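Hypothetical protein Atu1826 (Agrobacterium tumefaciens, PDB 2I3D) is of unknown function but is probably a hydrolase of the alpha/beta-hydrolase fold, related in sequence to the S15 family of X-Pro dipeptidyl-peptidases. Local coordinates at residues F131-M137 / Y159-L164; G148-P154 / S169-I174; M23-I27 / G37-P41; T81-F85 / A110-V114; P31-E36 / R88-Q94. All blocks are in the same frame, centred on the assembly; numbering follows the deposited sequence. Where two conformers were deposited one is given.

Interaction 1 of 5, residues F131-M137 / Y159-L164; sequences FGAWIGM and YDFSFL
The indole of Trp134 is the knob of this contact, and Tyr159, Asp160, Phe161 and Phe163 form the hollow that receives it. With CG anti to the backbone N (chi1 -180°), the indole leaves helix 131-142 and runs into the irregular loop 159-164. One face is covered by Tyr159, whose CB sits 3.4 Å from the centroid of the Trp134 five-membered ring, almost on the ring normal, while the phenol ring continues over the six-membered ring as an offset stack with planes 20° apart. The pyrrole edge is pinned from the rim: Trp134 NE1 donates to Asp160 O at 2.9 Å; the oxygen lies close to the indole plane, while NE1 stands well above the Asp160 carbonyl plane. Trp134 CD1 pushes edge-to-face over the centre of the Phe161 ring. Phe163 turns its own edge to the helix, with CE2 3.7 Å from Trp134 NE1 and CE1 3.4 Å from Met137 O. Beyond it, the selenomethionine Met137 fills a second notch: in the conformer given, SE meets the edge of the Phe161 ring, and CE lies against Leu164 CD1 at 3.5 Å. At the other end, Phe131 directs the edge carrying CD1 toward the Tyr159 face, closing an aromatic cluster of five residues. Helix 131-142 begins within the Gly-X-Ser-X-Gly sequence of a probable nucleophile elbow, which includes Gly132, and the loop connects strands 146-152 and 171-176. Ala133 and Met137 rest on strand 146-152, while Phe131 and Ile135 lean on helix 101-117.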
# COMPACT_ATOMS: atom_id res chain seq x y z
N PHE B 131 11.50 4.61 4.51
CA PHE B 131 11.83 5.56 5.60
C PHE B 131 11.73 4.86 6.99
O PHE B 131 12.54 5.11 7.89
CB PHE B 131 10.88 6.75 5.50
CG PHE B 131 10.93 7.72 6.67
CD1 PHE B 131 11.76 8.83 6.62
CD2 PHE B 131 10.03 7.60 7.71
CE1 PHE B 131 11.73 9.76 7.66
CE2 PHE B 131 9.99 8.52 8.76
CZ PHE B 131 10.84 9.58 8.74
N GLY B 132 10.72 3.99 7.16
CA GLY B 132 10.58 3.22 8.38
C GLY B 132 11.81 2.38 8.74
O GLY B 132 12.06 2.18 9.92
N ALA B 133 12.56 1.90 7.73
CA ALA B 133 13.76 1.09 8.01
C ALA B 133 14.84 2.02 8.58
O ALA B 133 15.67 1.60 9.41
CB ALA B 133 14.27 0.43 6.74
N TRP B 134 14.90 3.26 8.07
CA TRP B 134 15.89 4.22 8.62
C TRP B 134 15.56 4.57 10.08
O TRP B 134 16.46 4.55 10.98
CB TRP B 134 15.92 5.46 7.72
CG TRP B 134 16.89 6.54 8.12
CD1 TRP B 134 18.25 6.45 8.25
CD2 TRP B 134 16.53 7.89 8.43
NE1 TRP B 134 18.77 7.68 8.66
CE2 TRP B 134 17.74 8.58 8.75
CE3 TRP B 134 15.30 8.58 8.51
CZ2 TRP B 134 17.74 9.94 9.11
CZ3 TRP B 134 15.31 9.91 8.84
CH2 TRP B 134 16.50 10.59 9.13
N ILE B 135 14.30 4.95 10.33
CA ILE B 135 13.90 5.13 11.74
C ILE B 135 14.14 3.85 12.59
O ILE B 135 14.67 3.92 13.72
CB ILE B 135 12.43 5.58 11.86
CG1 ILE B 135 12.17 6.85 11.00
CG2 ILE B 135 12.04 5.75 13.37
CD1 ILE B 135 12.91 8.11 11.53
N GLY B 136 13.82 2.67 12.03
CA GLY B 136 14.00 1.44 12.76
C GLY B 136 15.45 1.19 13.17
O GLY B 136 15.73 0.76 14.31
N MSE B 137 16.36 1.45 12.25
CA MSE B 137 17.77 1.19 12.56
C MSE B 137 18.30 2.22 13.57
O MSE B 137 19.21 1.91 14.36
CB MSE B 137 18.63 1.03 11.30
CG MSE B 137 18.18 -0.18 10.45
SE MSE B 137 19.40 -0.74 9.08
CE MSE B 137 20.59 -1.83 10.21
N TYR B 159 18.88 8.97 3.00
CA TYR B 159 18.97 9.16 4.46
C TYR B 159 20.32 8.63 4.90
O TYR B 159 20.85 7.68 4.29
CB TYR B 159 17.84 8.43 5.19
CG TYR B 159 16.49 9.00 4.78
CD1 TYR B 159 16.13 10.30 5.15
CD2 TYR B 159 15.58 8.24 4.06
CE1 TYR B 159 14.91 10.83 4.80
CE2 TYR B 159 14.34 8.79 3.68
CZ TYR B 159 14.04 10.09 4.04
OH TYR B 159 12.81 10.60 3.70
N ASP B 160 20.85 9.24 5.94
CA ASP B 160 22.18 8.95 6.46
C ASP B 160 22.16 7.73 7.41
O ASP B 160 21.64 7.80 8.51
CB ASP B 160 22.68 10.21 7.19
CG ASP B 160 24.05 10.03 7.81
OD1 ASP B 160 24.79 9.09 7.41
OD2 ASP B 160 24.38 10.87 8.70
N PHE B 161 22.78 6.63 7.00
CA PHE B 161 22.87 5.44 7.89
C PHE B 161 24.20 5.31 8.64
O PHE B 161 24.51 4.25 9.20
CB PHE B 161 22.64 4.16 7.06
CG PHE B 161 21.20 3.93 6.72
CD1 PHE B 161 20.47 2.94 7.34
CD2 PHE B 161 20.60 4.68 5.70
CE1 PHE B 161 19.11 2.72 7.02
CE2 PHE B 161 19.24 4.48 5.30
CZ PHE B 161 18.49 3.47 5.97
N SER B 162 25.02 6.37 8.60
CA SER B 162 26.38 6.22 9.05
C SER B 162 26.43 6.18 10.59
O SER B 162 27.47 5.84 11.15
CB SER B 162 27.30 7.28 8.45
OG SER B 162 27.09 8.45 9.12
N PHE B 163 25.29 6.45 11.26
CA PHE B 163 25.17 6.23 12.74
C PHE B 163 25.35 4.74 13.15
O PHE B 163 25.55 4.44 14.32
CB PHE B 163 23.81 6.73 13.27
CG PHE B 163 22.63 5.97 12.67
CD1 PHE B 163 22.21 4.78 13.22
CD2 PHE B 163 21.99 6.46 11.54
CE1 PHE B 163 21.14 4.06 12.65
CE2 PHE B 163 20.94 5.73 10.95
CZ PHE B 163 20.53 4.54 11.49
N LEU B 164 25.20 3.81 12.21
CA LEU B 164 25.37 2.38 12.51
C LEU B 164 26.86 2.05 12.62
O LEU B 164 27.53 1.57 11.66
CB LEU B 164 24.77 1.55 11.41
CG LEU B 164 23.24 1.48 11.43
CD1 LEU B 164 22.71 0.94 10.08
CD2 LEU B 164 22.69 0.65 12.65

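Interaction 2 of 5, residues G148-P154 / S169-I174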
# COMPACT_ATOMS: atom_id res chain seq x y z
N GLY B 148 17.08 -7.98 17.03
CA GLY B 148 16.98 -8.33 15.60
C GLY B 148 16.25 -7.22 14.90
O GLY B 148 15.43 -6.49 15.51
N PHE B 149 16.49 -7.13 13.59
CA PHE B 149 15.75 -6.17 12.78
C PHE B 149 15.50 -6.72 11.39
O PHE B 149 16.20 -7.65 10.95
CB PHE B 149 16.54 -4.85 12.64
CG PHE B 149 17.86 -5.01 11.87
CD1 PHE B 149 17.90 -4.91 10.48
CD2 PHE B 149 19.06 -5.28 12.55
CE1 PHE B 149 19.11 -5.08 9.78
CE2 PHE B 149 20.25 -5.43 11.86
CZ PHE B 149 20.28 -5.34 10.47
N MSE B 150 14.50 -6.12 10.73
CA MSE B 150 14.31 -6.29 9.30
C MSE B 150 14.24 -4.89 8.72
O MSE B 150 13.50 -4.03 9.27
CB MSE B 150 12.99 -7.00 9.05
CG MSE B 150 12.99 -8.42 9.54
SE MSE B 150 11.25 -9.18 9.05
CE MSE B 150 11.54 -10.89 9.94
N SER B 151 15.01 -4.66 7.65
CA SER B 151 15.00 -3.35 6.96
C SER B 151 14.66 -3.64 5.52
O SER B 151 15.49 -4.19 4.78
CB SER B 151 16.35 -2.65 7.05
OG SER B 151 16.53 -2.16 8.33
N ILE B 152 13.44 -3.30 5.13
CA ILE B 152 12.90 -3.57 3.81
C ILE B 152 13.08 -2.26 2.99
O ILE B 152 12.58 -1.20 3.38
CB ILE B 152 11.43 -3.93 3.87
CG1 ILE B 152 11.25 -5.25 4.62
CG2 ILE B 152 10.92 -4.09 2.44
CD1 ILE B 152 11.43 -5.23 6.16
N ALA B 153 13.82 -2.36 1.89
CA ALA B 153 14.02 -1.21 0.98
C ALA B 153 14.62 0.03 1.67
O ALA B 153 14.09 1.12 1.52
CB ALA B 153 12.70 -0.78 0.26
N PRO B 154 15.75 -0.13 2.36
CA PRO B 154 16.37 1.05 2.99
C PRO B 154 16.92 2.03 1.91
O PRO B 154 17.18 1.58 0.77
CB PRO B 154 17.52 0.42 3.80
CG PRO B 154 17.97 -0.75 2.95
CD PRO B 154 16.61 -1.33 2.42
N SER B 169 23.27 -5.52 16.21
CA SER B 169 22.51 -6.76 16.12
C SER B 169 22.55 -7.30 14.70
O SER B 169 22.78 -6.55 13.72
CB SER B 169 21.04 -6.52 16.51
OG SER B 169 20.95 -6.08 17.86
N SER B 170 22.32 -8.61 14.61
CA SER B 170 22.13 -9.27 13.34
C SER B 170 20.71 -8.94 12.83
O SER B 170 19.78 -8.77 13.60
CB SER B 170 22.23 -10.78 13.57
OG SER B 170 23.59 -11.10 13.95
N GLY B 171 20.56 -8.92 11.51
CA GLY B 171 19.22 -8.70 10.95
C GLY B 171 19.22 -8.91 9.45
O GLY B 171 20.23 -9.29 8.83
N LEU B 172 18.07 -8.62 8.86
CA LEU B 172 17.78 -8.83 7.44
C LEU B 172 17.65 -7.49 6.73
O LEU B 172 16.91 -6.60 7.20
CB LEU B 172 16.45 -9.58 7.34
CG LEU B 172 15.88 -9.73 5.91
CD1 LEU B 172 16.73 -10.66 5.07
CD2 LEU B 172 14.46 -10.23 5.98
N ILE B 173 18.33 -7.35 5.58
CA ILE B 173 18.13 -6.21 4.69
C ILE B 173 17.65 -6.84 3.41
O ILE B 173 18.28 -7.77 2.88
CB ILE B 173 19.42 -5.39 4.50
CG1 ILE B 173 19.80 -4.73 5.82
CG2 ILE B 173 19.24 -4.35 3.41
CD1 ILE B 173 21.12 -3.95 5.81
N ILE B 174 16.51 -6.33 2.89
CA ILE B 174 15.97 -6.92 1.67
C ILE B 174 15.54 -5.80 0.73
O ILE B 174 14.91 -4.83 1.16
CB ILE B 174 14.85 -7.99 1.99
CG1 ILE B 174 14.25 -8.59 0.74
CG2 ILE B 174 13.79 -7.35 2.94
CD1 ILE B 174 13.67 -10.00 1.15
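The Phe149 ring lies flat over the backbone of Gly171 in the neighbouring strand: Gly171 CA stands 3.5 Å from the ring centroid, 13° off the normal. A chi1 of 65°, with CG between the backbone N and the carbonyl carbon, swings the ring across to that strand, where the absence of a side chain on Gly171 admits it. The ring edge carries CE2 to 3.3 Å from Ser169 O, a buried carbonyl without a hydrogen-bond partner, and CE1 to Ile173 CG1. On this same face of the sheet Ile173 also offers CG2 to Pro154 CG at 3.8 Å, the two crossing at a slant. The other face carries Met150, Leu172, Ile152 and Ile174; here Ile152 and Ile174 run side by side, with CG1 against CG2 at 3.7 Å. Underneath, the strands are parallel, their directions 3° apart, laced by Leu172 N to Phe149 O, Ser151 N to Leu172 O, Ile174 N to Ser151 O and Ala153 N to Ile174 O. Ala153 touches His212 of a probable Ser-His-Asp triad. In this central sheet of the alpha/beta-hydrolase fold, 124-129 pairs with the far edge of 146-152, helix 131-142 covers the Phe149 and Ser151 face, and helix 218-233 the Met150 and Leu172 face.

Interaction 3 of 5, residues M23-I27 / G37-P41; sequences MPEVI and GRYQP
Arg38 folds its side chain back against Glu25, its non-hydrogen-bonded partner in the antiparallel beta hairpin of strands 25-30 and 33-40, which forms one margin of the sheet within the chain. In the conformer given, the chain runs from Arg38 CB, 4.1 Å from Pro24 O, through a bend at chi2 (-64°), and Arg38 CD passes 4.0 Å from Glu25 CA. NE and CZ follow, with Glu25 CG standing over the centre of the guanidinium face, 3.5 Å from Arg38 CZ. The contact is thus aliphatic carbon on a cationic plane; the Glu25 carboxylate lies well out of that plane and makes no salt bridge with Arg38; its OE2 has a long, weak ion pair with Lys180 of the second subunit. On the other face, Val26 CG1 packs on Tyr39 CB, and selenomethionine Met23 brings SE and CE to the edge of the Tyr39 ring, a Met-aromatic contact. Val26 and Gly37 exchange both backbone bonds, and Tyr39 N adds a third to Pro24 O. At its tip, Arg38 NH1 donates to Gly37 O at 2.8 Å; Val26 N reaches the same oxygen at 3.1 Å from the opposite face of the carbonyl plane.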
# COMPACT_ATOMS: atom_id res chain seq x y z
N MSE B 23 -9.56 -2.63 21.29
CA MSE B 23 -8.38 -3.18 20.54
C MSE B 23 -8.81 -4.05 19.35
O MSE B 23 -9.93 -4.60 19.35
CB MSE B 23 -7.40 -3.88 21.49
CG MSE B 23 -6.69 -2.89 22.41
SE MSE B 23 -6.19 -3.68 24.14
CE MSE B 23 -5.16 -2.21 24.98
N PRO B 24 -7.94 -4.19 18.33
CA PRO B 24 -6.52 -3.75 18.31
C PRO B 24 -6.29 -2.26 18.15
O PRO B 24 -5.13 -1.82 18.21
CB PRO B 24 -5.94 -4.49 17.10
CG PRO B 24 -7.09 -4.71 16.20
CD PRO B 24 -8.34 -4.80 17.04
N GLU B 25 -7.34 -1.48 17.92
CA GLU B 25 -7.19 -0.02 17.78
C GLU B 25 -6.76 0.56 19.12
O GLU B 25 -7.46 0.35 20.12
CB GLU B 25 -8.50 0.64 17.37
CG GLU B 25 -9.08 0.20 16.04
CD GLU B 25 -9.78 -1.16 16.10
OE1 GLU B 25 -9.93 -1.74 17.21
OE2 GLU B 25 -10.19 -1.67 15.02
N VAL B 26 -5.65 1.29 19.13
CA VAL B 26 -5.12 1.97 20.32
C VAL B 26 -4.72 3.41 19.98
O VAL B 26 -4.44 3.75 18.81
CB VAL B 26 -3.90 1.24 20.95
CG1 VAL B 26 -4.32 -0.12 21.47
CG2 VAL B 26 -2.67 1.14 19.96
N ILE B 27 -4.76 4.26 21.00
CA ILE B 27 -4.23 5.62 20.94
C ILE B 27 -3.30 5.72 22.13
O ILE B 27 -3.64 5.29 23.25
CB ILE B 27 -5.36 6.71 21.05
CG1 ILE B 27 -6.15 6.83 19.74
CG2 ILE B 27 -4.77 8.05 21.44
CD1 ILE B 27 -7.41 7.72 19.84
N GLY B 37 -2.41 3.59 16.78
CA GLY B 37 -1.74 2.29 16.55
C GLY B 37 -2.69 1.12 16.43
O GLY B 37 -3.92 1.29 16.59
N ARG B 38 -2.10 -0.04 16.09
CA ARG B 38 -2.78 -1.33 16.09
C ARG B 38 -1.90 -2.28 16.85
O ARG B 38 -0.71 -2.43 16.52
CB ARG B 38 -3.00 -1.85 14.65
CG ARG B 38 -3.89 -0.95 13.81
CD ARG B 38 -5.32 -0.89 14.37
NE ARG B 38 -6.18 -0.03 13.57
CZ ARG B 38 -6.53 1.22 13.88
NH1 ARG B 38 -6.11 1.79 15.00
NH2 ARG B 38 -7.31 1.91 13.07
N TYR B 39 -2.47 -2.92 17.85
CA TYR B 39 -1.75 -3.63 18.89
C TYR B 39 -2.31 -5.02 19.11
O TYR B 39 -3.52 -5.17 19.32
CB TYR B 39 -1.87 -2.81 20.16
CG TYR B 39 -1.55 -3.49 21.46
CD1 TYR B 39 -0.27 -3.97 21.74
CD2 TYR B 39 -2.53 -3.57 22.47
CE1 TYR B 39 0.02 -4.56 23.00
CE2 TYR B 39 -2.25 -4.14 23.71
CZ TYR B 39 -0.98 -4.63 23.97
OH TYR B 39 -0.73 -5.20 25.21
N GLN B 40 -1.45 -6.03 19.06
CA GLN B 40 -1.85 -7.42 19.38
C GLN B 40 -0.91 -8.02 20.41
O GLN B 40 0.23 -8.40 20.07
CB GLN B 40 -1.85 -8.33 18.16
CG GLN B 40 -2.77 -7.91 17.02
CD GLN B 40 -4.17 -8.46 17.16
OE1 GLN B 40 -5.10 -8.02 16.46
NE2 GLN B 40 -4.34 -9.44 18.06
N PRO B 41 -1.37 -8.14 21.67
CA PRO B 41 -0.46 -8.72 22.65
C PRO B 41 -0.29 -10.23 22.47
O PRO B 41 -1.20 -10.92 22.00
CB PRO B 41 -1.14 -8.41 24.00
CG PRO B 41 -2.61 -8.38 23.67
CD PRO B 41 -2.69 -7.80 22.25

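Interaction 4 of 5, residues T81-F85 / A110-V114; sequences TTLRF and ALDWV
Strand 81-85 and helix 101-117 meet where a helix layer packs on the central sheet, through Thr81, Leu83 and Phe85 on the strand and Ala110, Trp113 and Val114 on the helix. Leu83 occupies the middle. Its CG is anti to the backbone N (chi1 176°), and its two methyls part company: CD2 goes to Val114 CG2 at 3.4 Å and to Ala110 CB at 3.8 Å, whereas CD1 reaches Trp113 CZ3 at 4.0 Å, the leucine and indole side chains crossing at about a right angle. Val114 points back between Thr81 and Leu83, running counter to both side chains. The valine is therefore wedged between two strand residues: Val114 CG1 lies 3.4 Å from Thr81 CG2, and Val114 CG2 rests against the leucine, both closer than usual carbon contact. In the alpha/beta-hydrolase fold, helices flank a central, mostly parallel sheet. Helix 101-117 does so here, running at 146° to the strand, with segment axes 9.8 Å apart at closest approach. Toward the C-terminal end of the strand, Phe85 presents a ring face to Ala110, whose CB lies 3.9 Å from the ring centroid and 28° off the normal, nearest to CE2. The methyl is small enough for the ring to come in close to the helix. The packing is wholly apolar; Thr81 turns its hydroxyl to Ser42 N instead. Trp113 also stacks on Phe28 and meets Tyr39 edge-to-face, while Val114 touches Ile49 of the adjoining strand 49-53.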
# COMPACT_ATOMS: atom_id res chain seq x y z
N THR B 81 4.39 -9.96 20.90
CA THR B 81 3.51 -8.82 21.18
C THR B 81 3.86 -7.78 20.11
O THR B 81 5.03 -7.39 20.00
CB THR B 81 3.78 -8.26 22.59
OG1 THR B 81 3.25 -9.20 23.54
CG2 THR B 81 3.14 -6.87 22.78
N THR B 82 2.87 -7.33 19.36
CA THR B 82 3.18 -6.61 18.11
C THR B 82 2.45 -5.29 18.04
O THR B 82 1.25 -5.24 18.34
CB THR B 82 2.89 -7.49 16.80
OG1 THR B 82 3.41 -8.80 17.00
CG2 THR B 82 3.52 -6.89 15.56
N LEU B 83 3.15 -4.24 17.63
CA LEU B 83 2.53 -2.91 17.45
C LEU B 83 2.97 -2.33 16.12
O LEU B 83 4.16 -2.32 15.85
CB LEU B 83 2.98 -1.97 18.58
CG LEU B 83 2.49 -0.52 18.47
CD1 LEU B 83 0.97 -0.43 18.75
CD2 LEU B 83 3.27 0.34 19.42
N ARG B 84 2.03 -1.90 15.28
CA ARG B 84 2.33 -0.96 14.21
C ARG B 84 1.60 0.34 14.54
O ARG B 84 0.58 0.34 15.24
CB ARG B 84 1.91 -1.46 12.82
CG ARG B 84 0.39 -1.83 12.70
CD ARG B 84 0.12 -2.50 11.33
NE ARG B 84 -1.28 -2.41 10.92
CZ ARG B 84 -2.25 -3.22 11.35
NH1 ARG B 84 -2.01 -4.19 12.23
NH2 ARG B 84 -3.48 -3.04 10.90
N PHE B 85 2.12 1.45 14.07
CA PHE B 85 1.45 2.74 14.35
C PHE B 85 1.76 3.78 13.28
O PHE B 85 2.72 3.65 12.53
CB PHE B 85 1.89 3.26 15.74
CG PHE B 85 3.31 3.79 15.77
CD1 PHE B 85 3.56 5.15 15.60
CD2 PHE B 85 4.40 2.91 15.94
CE1 PHE B 85 4.86 5.65 15.58
CE2 PHE B 85 5.72 3.41 15.91
CZ PHE B 85 5.94 4.78 15.74
N ALA B 110 6.42 4.75 21.27
CA ALA B 110 5.66 3.53 20.96
C ALA B 110 6.22 2.31 21.66
O ALA B 110 5.48 1.56 22.32
CB ALA B 110 5.60 3.28 19.42
N LEU B 111 7.54 2.13 21.56
CA LEU B 111 8.22 1.02 22.25
C LEU B 111 8.07 1.11 23.78
O LEU B 111 7.77 0.10 24.43
CB LEU B 111 9.69 0.92 21.83
CG LEU B 111 10.42 -0.31 22.39
CD1 LEU B 111 9.67 -1.69 22.23
CD2 LEU B 111 11.81 -0.39 21.75
N ASP B 112 8.21 2.33 24.31
CA ASP B 112 8.01 2.54 25.78
C ASP B 112 6.60 2.13 26.20
O ASP B 112 6.39 1.47 27.25
CB ASP B 112 8.22 4.01 26.15
CG ASP B 112 9.67 4.46 26.07
OD1 ASP B 112 10.62 3.64 25.99
OD2 ASP B 112 9.86 5.69 26.13
N TRP B 113 5.61 2.54 25.40
CA TRP B 113 4.22 2.22 25.69
C TRP B 113 3.97 0.71 25.75
O TRP B 113 3.40 0.21 26.75
CB TRP B 113 3.32 2.89 24.68
CG TRP B 113 1.88 2.62 24.87
CD1 TRP B 113 1.02 3.26 25.74
CD2 TRP B 113 1.09 1.65 24.18
NE1 TRP B 113 -0.25 2.75 25.60
CE2 TRP B 113 -0.23 1.75 24.67
CE3 TRP B 113 1.38 0.70 23.19
CZ2 TRP B 113 -1.27 0.95 24.19
CZ3 TRP B 113 0.34 -0.11 22.72
CH2 TRP B 113 -0.97 0.02 23.23
N VAL B 114 4.42 -0.03 24.73
CA VAL B 114 4.23 -1.49 24.72
C VAL B 114 4.98 -2.11 25.89
O VAL B 114 4.45 -2.98 26.60
CB VAL B 114 4.65 -2.18 23.37
CG1 VAL B 114 4.25 -3.69 23.38
CG2 VAL B 114 4.04 -1.52 22.22

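Interaction 5 of 5, residues P31-E36 / R88-Q94; sequences PAGRLE and RSIGRSQ
A polar docking of a loop on a strand, mixing backbone and side-chain hydrogen bonds, joins the start of strand 33-40 to the turn-containing segment 88-94 that follows strand 81-85. Arg34 is held through both backbone groups by Gln94: Arg34 N donates to Gln94 OE1 at 2.9 Å, nearly straight and on an in-plane lone pair of the amide oxygen, while Gln94 N donates to Arg34 O. A water bridges Arg34 O and Gln94 O. Two residues along the strand, Glu36 N donates to Ser93 OG at 2.9 Å; this hydroxyl also bonds to Asn86 O. Glu36, extended with CG anti to its N (chi1 174°), reaches the type II' turn from Ile90 to Ser93. There Arg92 N donates to Glu36 OE1 at 2.9 Å from above the carboxylate plane, and Asn86 ND2 is a second partner of this oxygen. Arg92 CD lies alongside, 3.5 Å from Glu36 OE2. At the opposite end, Ala32 CB sits over the centre of the Arg88 guanidinium face, 3.5 Å from CZ, and Asp106 forms a salt bridge to NH2. Two donors on Glu36 OE1, with Arg92 NE 4.1 Å from Glu36 OE2, beyond salt-bridge distance, would probably favour a charged carboxylate.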
# COMPACT_ATOMS: atom_id res chain seq x y z
N PRO B 31 5.43 12.53 21.80
CA PRO B 31 5.88 13.89 22.04
C PRO B 31 5.07 14.97 21.31
O PRO B 31 5.02 16.11 21.77
CB PRO B 31 7.33 13.86 21.52
CG PRO B 31 7.73 12.44 21.65
CD PRO B 31 6.51 11.67 21.28
N ALA B 32 4.42 14.62 20.19
CA ALA B 32 3.74 15.62 19.39
C ALA B 32 2.25 15.55 19.58
O ALA B 32 1.49 16.25 18.88
CB ALA B 32 4.08 15.42 17.89
N GLY B 33 1.82 14.65 20.46
CA GLY B 33 0.40 14.45 20.74
C GLY B 33 0.03 12.99 20.62
O GLY B 33 0.88 12.09 20.82
N ARG B 34 -1.24 12.75 20.29
CA ARG B 34 -1.81 11.41 20.12
C ARG B 34 -1.12 10.67 18.98
O ARG B 34 -0.92 11.27 17.91
CB ARG B 34 -3.32 11.51 19.79
CG ARG B 34 -4.23 11.82 21.00
CD ARG B 34 -5.71 11.64 20.66
NE ARG B 34 -6.56 11.79 21.84
CZ ARG B 34 -7.89 11.92 21.81
NH1 ARG B 34 -8.54 11.91 20.65
NH2 ARG B 34 -8.56 12.06 22.95
N LEU B 35 -0.81 9.39 19.20
CA LEU B 35 -0.35 8.48 18.15
C LEU B 35 -1.35 7.33 18.07
O LEU B 35 -1.72 6.71 19.10
CB LEU B 35 1.07 7.92 18.43
CG LEU B 35 2.22 8.94 18.39
CD1 LEU B 35 3.49 8.35 19.06
CD2 LEU B 35 2.48 9.39 16.93
N GLU B 36 -1.78 7.06 16.83
CA GLU B 36 -2.72 6.02 16.50
C GLU B 36 -1.95 4.71 16.21
O GLU B 36 -0.96 4.71 15.48
CB GLU B 36 -3.50 6.48 15.26
CG GLU B 36 -4.41 5.48 14.69
CD GLU B 36 -5.09 5.95 13.42
OE1 GLU B 36 -4.52 6.71 12.57
OE2 GLU B 36 -6.24 5.51 13.27
N ARG B 88 3.61 10.69 13.58
CA ARG B 88 2.99 12.04 13.66
C ARG B 88 2.57 12.55 12.29
O ARG B 88 3.35 12.43 11.30
CB ARG B 88 3.95 13.06 14.29
CG ARG B 88 5.24 13.30 13.51
CD ARG B 88 6.25 14.15 14.32
NE ARG B 88 6.59 13.52 15.60
CZ ARG B 88 7.15 14.18 16.62
NH1 ARG B 88 7.45 15.47 16.46
NH2 ARG B 88 7.41 13.55 17.77
N SER B 89 1.35 13.11 12.25
CA SER B 89 0.70 13.74 11.06
C SER B 89 -0.03 12.74 10.18
O SER B 89 -0.84 13.15 9.35
CB SER B 89 1.67 14.54 10.19
OG SER B 89 2.31 13.70 9.22
N ILE B 90 0.26 11.43 10.33
CA ILE B 90 -0.35 10.39 9.49
C ILE B 90 -1.65 9.83 10.14
O ILE B 90 -1.69 9.52 11.34
CB ILE B 90 0.68 9.22 9.28
CG1 ILE B 90 2.09 9.75 8.84
CG2 ILE B 90 0.10 8.10 8.38
CD1 ILE B 90 2.13 10.50 7.53
N GLY B 91 -2.72 9.72 9.36
CA GLY B 91 -4.00 9.24 9.90
C GLY B 91 -4.50 10.14 11.01
O GLY B 91 -4.56 11.35 10.86
N ARG B 92 -4.79 9.56 12.16
CA ARG B 92 -5.24 10.32 13.32
C ARG B 92 -4.09 10.74 14.24
O ARG B 92 -4.30 11.36 15.30
CB ARG B 92 -6.26 9.50 14.09
CG ARG B 92 -7.57 9.25 13.33
CD ARG B 92 -8.30 8.16 14.09
NE ARG B 92 -9.64 7.79 13.62
CZ ARG B 92 -10.75 7.96 14.36
NH1 ARG B 92 -10.68 8.54 15.56
NH2 ARG B 92 -11.94 7.58 13.89
N SER B 93 -2.85 10.36 13.90
CA SER B 93 -1.74 10.82 14.72
C SER B 93 -1.56 12.33 14.54
O SER B 93 -1.52 12.83 13.44
CB SER B 93 -0.46 10.06 14.38
OG SER B 93 -0.61 8.70 14.80
N GLN B 94 -1.44 13.04 15.66
CA GLN B 94 -1.31 14.49 15.67
C GLN B 94 0.10 14.93 15.32
O GLN B 94 1.02 14.12 15.27
CB GLN B 94 -1.66 15.00 17.07
CG GLN B 94 -3.13 14.83 17.37
CD GLN B 94 -3.47 15.40 18.72
OE1 GLN B 94 -2.96 14.96 19.74
NE2 GLN B 94 -4.33 16.42 18.72
O HOH W 1 1.63 12.72 17.48

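Overall arrangement
The five contacts fall into two groups on one eight-stranded mixed sheet. Interactions 3, 4 and 5 gather at the margin made by strands 25-30, 33-40 and 81-85; the centres of 3 and 4 are about 8 Å apart, and backbone bonds between strands 33-40 and 81-85 join them. Interaction 5 shares strand 33-40 with interaction 3, and its centre lies about 14 Å from the centres of both others. Interactions 1 and 2, with centres about 11 Å apart, touch where helix 131-142 packs on strand 146-152. Their segments alternate along the chain and come after the first group; the centres of 1 and 3 are about 25 Å apart. The later pair lies beside the probable nucleophile elbow, interaction 1 including its Gly132.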